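Long-range contacts in OxyR (Porphyromonas gingivalis, PDB 3HO7), which probably binds DNA and regulates transcription as a redox-sensitive activator of the LysR family, represented here by its regulatory domain: residues 10-15 with 41-46; 35-40 with 200-205. All blocks are in the same frame, centred on the assembly; numbering follows the deposited sequence.

Contact 1. Residues 10-15 with 41-46; sequences TGRLNI and EIHVSE
The CG2 methyl of Ile15 meets two side chains of the neighbouring strand, lying 4.1 Å from Ile42 CG2 and 4.1 Å from Val44 CG2. The strands belong to a right-handed beta-alpha-beta unit of the LysR regulatory domain: 11-17 and 40-46 run parallel, joined through helix 22-36. On the same face as Ile15, the Leu13 side chain packs on Leu202 and Leu206 of helix 200-211, while Trp33 of helix 22-36 covers Ile42 and Val44. Five backbone N-H...O bonds hold the ladder. Leu13 and Ile15 give their N-H groups to Glu41 O and His43 O, and their carbonyls accept from His43 N and Ser45 N; Gly11 O takes Glu41 N. The far edge of strand 40-46 is extended by a parallel strand of the second subunit. On the other face the Arg12 guanidinium lies flat on the His43 ring, centres 3.3 Å apart and planes at 14°. With CG anti to the backbone N (chi1 172°) and the chain extended to NE, the arginine rises from the sheet to meet this ring of the neighbouring strand. Asn14 OD1 limits the rotation of the guanidinium, taking a weak bond from Arg12 NH2 and a firmer one from Arg12 NE, 2.7 Å long, on a lone pair in the carbonyl plane at an N-H...O angle of 156°.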
loop_
_atom_site.group_PDB
_atom_site.type_symbol
_atom_site.label_atom_id
_atom_site.label_comp_id
_atom_site.label_asym_id
_atom_site.label_seq_id
_atom_site.Cartn_x
_atom_site.Cartn_y
_atom_site.Cartn_z
ATOM N N THR A 10 -5.783 -21.964 24.337
ATOM C CA THR A 10 -5.697 -20.498 24.076
ATOM C C THR A 10 -4.275 -20.098 23.705
ATOM O O THR A 10 -3.438 -20.952 23.415
ATOM C CB THR A 10 -6.158 -19.678 25.298
ATOM O OG1 THR A 10 -5.373 -20.037 26.442
ATOM C CG2 THR A 10 -7.623 -19.948 25.598
ATOM N N GLY A 11 -4.004 -18.795 23.710
ATOM C CA GLY A 11 -2.669 -18.297 23.401
ATOM C C GLY A 11 -2.662 -17.156 22.403
ATOM O O GLY A 11 -3.713 -16.626 22.036
ATOM N N ARG A 12 -1.467 -16.780 21.959
ATOM C CA ARG A 12 -1.310 -15.665 21.036
ATOM C C ARG A 12 -0.459 -16.044 19.828
ATOM O O ARG A 12 0.446 -16.873 19.931
ATOM C CB ARG A 12 -0.695 -14.464 21.755
ATOM C CG ARG A 12 -0.320 -13.320 20.833
ATOM C CD ARG A 12 0.195 -12.123 21.612
ATOM N NE ARG A 12 0.793 -11.122 20.732
ATOM C CZ ARG A 12 1.098 -9.884 21.108
ATOM N NH1 ARG A 12 0.853 -9.489 22.350
ATOM N NH2 ARG A 12 1.639 -9.040 20.240
ATOM N N LEU A 13 -0.754 -15.428 18.688
ATOM C CA LEU A 13 -0.014 -15.685 17.458
ATOM C C LEU A 13 0.401 -14.384 16.778
ATOM O O LEU A 13 -0.438 -13.537 16.472
ATOM C CB LEU A 13 -0.847 -16.533 16.493
ATOM C CG LEU A 13 -0.148 -16.954 15.195
ATOM C CD1 LEU A 13 1.022 -17.877 15.497
ATOM C CD2 LEU A 13 -1.126 -17.622 14.244
ATOM N N ASN A 14 1.700 -14.235 16.538
ATOM C CA ASN A 14 2.225 -13.060 15.853
ATOM C C ASN A 14 2.687 -13.428 14.450
ATOM O O ASN A 14 3.704 -14.096 14.286
ATOM C CB ASN A 14 3.385 -12.457 16.641
ATOM C CG ASN A 14 3.022 -12.175 18.085
ATOM O OD1 ASN A 14 1.955 -11.633 18.374
ATOM N ND2 ASN A 14 3.912 -12.541 19.002
ATOM N N ILE A 15 1.938 -12.991 13.443
ATOM C CA ILE A 15 2.247 -13.354 12.064
ATOM C C ILE A 15 2.445 -12.141 11.163
ATOM O O ILE A 15 1.645 -11.205 11.167
ATOM C CB ILE A 15 1.157 -14.256 11.461
ATOM C CG1 ILE A 15 1.501 -14.602 10.010
ATOM C CG2 ILE A 15 -0.201 -13.581 11.548
ATOM C CD1 ILE A 15 0.468 -15.459 9.328
ATOM N N GLU A 41 -5.509 -15.148 20.171
ATOM C CA GLU A 41 -5.311 -13.753 19.799
ATOM C C GLU A 41 -4.248 -13.644 18.712
ATOM O O GLU A 41 -3.096 -14.021 18.917
ATOM C CB GLU A 41 -4.900 -12.910 21.006
ATOM C CG GLU A 41 -4.774 -11.429 20.683
ATOM C CD GLU A 41 -3.842 -10.697 21.625
ATOM O OE1 GLU A 41 -3.765 -9.453 21.533
ATOM O OE2 GLU A 41 -3.181 -11.361 22.451
ATOM N N ILE A 42 -4.641 -13.118 17.557
ATOM C CA ILE A 42 -3.743 -13.041 16.411
ATOM C C ILE A 42 -3.268 -11.620 16.135
ATOM O O ILE A 42 -4.074 -10.727 15.874
ATOM C CB ILE A 42 -4.412 -13.589 15.140
ATOM C CG1 ILE A 42 -4.789 -15.059 15.331
ATOM C CG2 ILE A 42 -3.490 -13.426 13.942
ATOM C CD1 ILE A 42 -5.566 -15.642 14.173
ATOM N N HIS A 43 -1.956 -11.419 16.188
ATOM C CA HIS A 43 -1.369 -10.124 15.869
ATOM C C HIS A 43 -0.772 -10.129 14.468
ATOM O O HIS A 43 0.293 -10.700 14.242
ATOM C CB HIS A 43 -0.300 -9.746 16.894
ATOM C CG HIS A 43 -0.854 -9.165 18.157
ATOM N ND1 HIS A 43 -1.456 -9.933 19.130
ATOM C CD2 HIS A 43 -0.894 -7.888 18.606
ATOM C CE1 HIS A 43 -1.847 -9.155 20.123
ATOM N NE2 HIS A 43 -1.517 -7.909 19.831
ATOM N N VAL A 44 -1.470 -9.495 13.532
ATOM C CA VAL A 44 -1.003 -9.403 12.156
ATOM C C VAL A 44 -0.131 -8.172 11.967
ATOM O O VAL A 44 -0.421 -7.106 12.510
ATOM C CB VAL A 44 -2.178 -9.316 11.169
ATOM C CG1 VAL A 44 -1.663 -9.099 9.751
ATOM C CG2 VAL A 44 -3.036 -10.570 11.252
ATOM N N SER A 45 0.938 -8.322 11.195
ATOM C CA SER A 45 1.805 -7.199 10.873
ATOM C C SER A 45 2.336 -7.326 9.452
ATOM O O SER A 45 2.720 -8.413 9.020
ATOM C CB SER A 45 2.965 -7.113 11.866
ATOM O OG SER A 45 3.697 -8.325 11.899
ATOM N N GLU A 46 2.343 -6.215 8.725
ATOM C CA GLU A 46 2.911 -6.188 7.385
ATOM C C GLU A 46 4.390 -5.825 7.444
ATOM O O GLU A 46 4.773 -4.824 8.049
ATOM C CB GLU A 46 2.162 -5.198 6.487
ATOM C CG GLU A 46 0.731 -5.599 6.160
ATOM C CD GLU A 46 0.101 -4.722 5.092
ATOM O OE1 GLU A 46 0.798 -4.361 4.117
ATOM O OE2 GLU A 46 -1.097 -4.396 5.224
#

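Contact 2. Residues 35-40 with 200-205; sequences KELAGL and RKLREQ
Gln205 NE2 reaches across from one helix to the backbone of another and gives a weak hydrogen bond to Glu36 O, 3.1 Å long and bent to 122° at the hydrogen. The accepting carbonyl belongs to the last residue of helix 22-36, where the helix dipole would tend to make it a better acceptor. To get there the glutamine is fully stretched, with CG anti to its backbone N (chi1 -172°) and the chain straight beyond it. Its amide group also rests against Leu37, whose CD2 methyl is 3.4 Å from Gln205 NE2 and 3.7 Å from Gln205 CD; the leucine and glutamine side chains pass alongside each other, running opposite ways. Glu36 contributes its CB near the amide nitrogen, while its chain turns aside beyond CG and carries the carboxylate away. One helical turn before Gln205, Leu202 offers its CD1 methyl to two leucines of the facing segment, 4.4 Å from Leu37 CD2 and 4.5 Å from Leu40 CD2. These two leucines are brought onto the same side by a type II beta turn from Leu37 to Leu40, closed by Leu40 N donating 3.1 Å to Leu37 O. Gly39 takes the third position of the turn with a positive phi of 102°, as this turn type requires. The contact is small, burying 170 Å² in all, and lies at the surface. Leu209, farther along helix 200-211, packs on Glu36 and Leu37, and Gln137 of the second subunit touches Leu37. Behind the interface, Arg203 forms salt bridges with Glu76 and Asp78, so the helix joins the end of helix 22-36 on one side and strand 75-89 on another.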
loop_
_atom_site.group_PDB
_atom_site.type_symbol
_atom_site.label_atom_id
_atom_site.label_comp_id
_atom_site.label_asym_id
_atom_site.label_seq_id
_atom_site.Cartn_x
_atom_site.Cartn_y
_atom_site.Cartn_z
ATOM N N LYS A 35 -13.627 -18.376 12.883
ATOM C CA LYS A 35 -14.347 -19.612 13.179
ATOM C C LYS A 35 -13.440 -20.785 13.557
ATOM O O LYS A 35 -13.793 -21.592 14.414
ATOM C CB LYS A 35 -15.270 -19.994 12.013
ATOM C CG LYS A 35 -14.585 -20.049 10.658
ATOM C CD LYS A 35 -15.552 -20.492 9.567
ATOM C CE LYS A 35 -16.683 -19.490 9.378
ATOM N NZ LYS A 35 -17.619 -19.468 10.539
ATOM N N GLU A 36 -12.273 -20.878 12.927
ATOM C CA GLU A 36 -11.355 -21.989 13.193
ATOM C C GLU A 36 -10.339 -21.705 14.298
ATOM O O GLU A 36 -9.894 -22.622 14.991
ATOM C CB GLU A 36 -10.622 -22.415 11.916
ATOM C CG GLU A 36 -11.072 -23.757 11.355
ATOM C CD GLU A 36 -12.347 -23.665 10.545
ATOM O OE1 GLU A 36 -12.352 -22.939 9.530
ATOM O OE2 GLU A 36 -13.339 -24.330 10.914
ATOM N N LEU A 37 -9.967 -20.440 14.459
ATOM C CA LEU A 37 -8.922 -20.074 15.412
ATOM C C LEU A 37 -9.473 -19.386 16.659
ATOM O O LEU A 37 -8.741 -18.701 17.374
ATOM C CB LEU A 37 -7.868 -19.189 14.739
ATOM C CG LEU A 37 -7.069 -19.845 13.612
ATOM C CD1 LEU A 37 -6.082 -18.859 13.006
ATOM C CD2 LEU A 37 -6.348 -21.086 14.116
ATOM N N ALA A 38 -10.763 -19.578 16.918
ATOM C CA ALA A 38 -11.397 -19.006 18.099
ATOM C C ALA A 38 -10.650 -19.416 19.363
ATOM O O ALA A 38 -10.317 -20.586 19.547
ATOM C CB ALA A 38 -12.853 -19.434 18.179
ATOM N N GLY A 39 -10.389 -18.443 20.231
ATOM C CA GLY A 39 -9.665 -18.696 21.472
ATOM C C GLY A 39 -8.215 -18.269 21.378
ATOM O O GLY A 39 -7.467 -18.356 22.351
ATOM N N LEU A 40 -7.822 -17.801 20.197
ATOM C CA LEU A 40 -6.450 -17.379 19.941
ATOM C C LEU A 40 -6.404 -15.906 19.546
ATOM O O LEU A 40 -7.170 -15.464 18.689
ATOM C CB LEU A 40 -5.840 -18.228 18.823
ATOM C CG LEU A 40 -4.405 -17.906 18.406
ATOM C CD1 LEU A 40 -3.415 -18.534 19.375
ATOM C CD2 LEU A 40 -4.144 -18.392 16.990
ATOM N N ARG A 200 3.904 -27.385 16.200
ATOM C CA ARG A 200 3.678 -28.122 14.960
ATOM C C ARG A 200 2.203 -28.276 14.602
ATOM O O ARG A 200 1.840 -28.272 13.426
ATOM C CB ARG A 200 4.343 -29.499 15.039
ATOM C CG ARG A 200 5.779 -29.535 14.546
ATOM C CD ARG A 200 6.610 -30.521 15.351
ATOM N NE ARG A 200 7.570 -31.243 14.523
ATOM C CZ ARG A 200 8.539 -30.667 13.820
ATOM N NH1 ARG A 200 8.673 -29.346 13.824
ATOM N NH2 ARG A 200 9.367 -31.412 13.099
ATOM N N LYS A 201 1.355 -28.418 15.615
ATOM C CA LYS A 201 -0.069 -28.626 15.378
ATOM C C LYS A 201 -0.746 -27.344 14.900
ATOM O O LYS A 201 -1.584 -27.373 13.997
ATOM C CB LYS A 201 -0.744 -29.182 16.635
ATOM C CG LYS A 201 -0.116 -30.478 17.125
ATOM C CD LYS A 201 -0.830 -31.045 18.343
ATOM C CE LYS A 201 -2.205 -31.591 17.983
ATOM N NZ LYS A 201 -2.819 -32.338 19.117
ATOM N N LEU A 202 -0.372 -26.220 15.501
ATOM C CA LEU A 202 -0.878 -24.923 15.069
ATOM C C LEU A 202 -0.363 -24.603 13.669
ATOM O O LEU A 202 -1.127 -24.216 12.785
ATOM C CB LEU A 202 -0.452 -23.831 16.052
ATOM C CG LEU A 202 -0.934 -22.411 15.753
ATOM C CD1 LEU A 202 -2.455 -22.340 15.756
ATOM C CD2 LEU A 202 -0.350 -21.433 16.759
ATOM N N ARG A 203 0.944 -24.769 13.481
ATOM C CA ARG A 203 1.573 -24.582 12.180
ATOM C C ARG A 203 0.794 -25.346 11.119
ATOM O O ARG A 203 0.448 -24.799 10.072
ATOM C CB ARG A 203 3.025 -25.063 12.228
ATOM C CG ARG A 203 3.812 -24.901 10.934
ATOM C CD ARG A 203 5.232 -25.427 11.118
ATOM N NE ARG A 203 5.999 -25.460 9.875
ATOM C CZ ARG A 203 7.231 -25.950 9.774
ATOM N NH1 ARG A 203 7.838 -26.449 10.843
ATOM N NH2 ARG A 203 7.857 -25.942 8.604
ATOM N N GLU A 204 0.519 -26.615 11.403
ATOM C CA GLU A 204 -0.235 -27.466 10.490
ATOM C C GLU A 204 -1.628 -26.894 10.230
ATOM O O GLU A 204 -2.104 -26.891 9.094
ATOM C CB GLU A 204 -0.337 -28.888 11.049
ATOM C CG GLU A 204 -1.119 -29.854 10.170
ATOM C CD GLU A 204 -0.990 -31.295 10.630
ATOM O OE1 GLU A 204 -0.116 -31.576 11.477
ATOM O OE2 GLU A 204 -1.763 -32.148 10.143
ATOM N N GLN A 205 -2.275 -26.411 11.286
ATOM C CA GLN A 205 -3.603 -25.823 11.157
ATOM C C GLN A 205 -3.550 -24.562 10.300
ATOM O O GLN A 205 -4.358 -24.383 9.388
ATOM C CB GLN A 205 -4.194 -25.510 12.535
ATOM C CG GLN A 205 -5.657 -25.082 12.504
ATOM C CD GLN A 205 -6.208 -24.760 13.883
ATOM O OE1 GLN A 205 -5.524 -24.924 14.894
ATOM N NE2 GLN A 205 -7.453 -24.297 13.928
#

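How the contacts relate
Both contacts use the same corner of the LysR regulatory domain, their centres about 11 Å apart. Segment 35-40 ends helix 22-36 and runs straight into segment 41-46, so the turn in contact 2 delivers the chain into the parallel ladder of contact 1. Two packing contacts join them: Leu37 CD1 lies 3.5 Å from Ile42 CD1, and the Leu40 CD1 methyl lies 3.3 Å from the carbonyl oxygen Gly11 O. Leu13 of contact 1 packs on Leu40 and Leu202 of contact 2. Both contacts also face the second subunit. Neither includes the cysteines of the disulfide Cys119-Cys128.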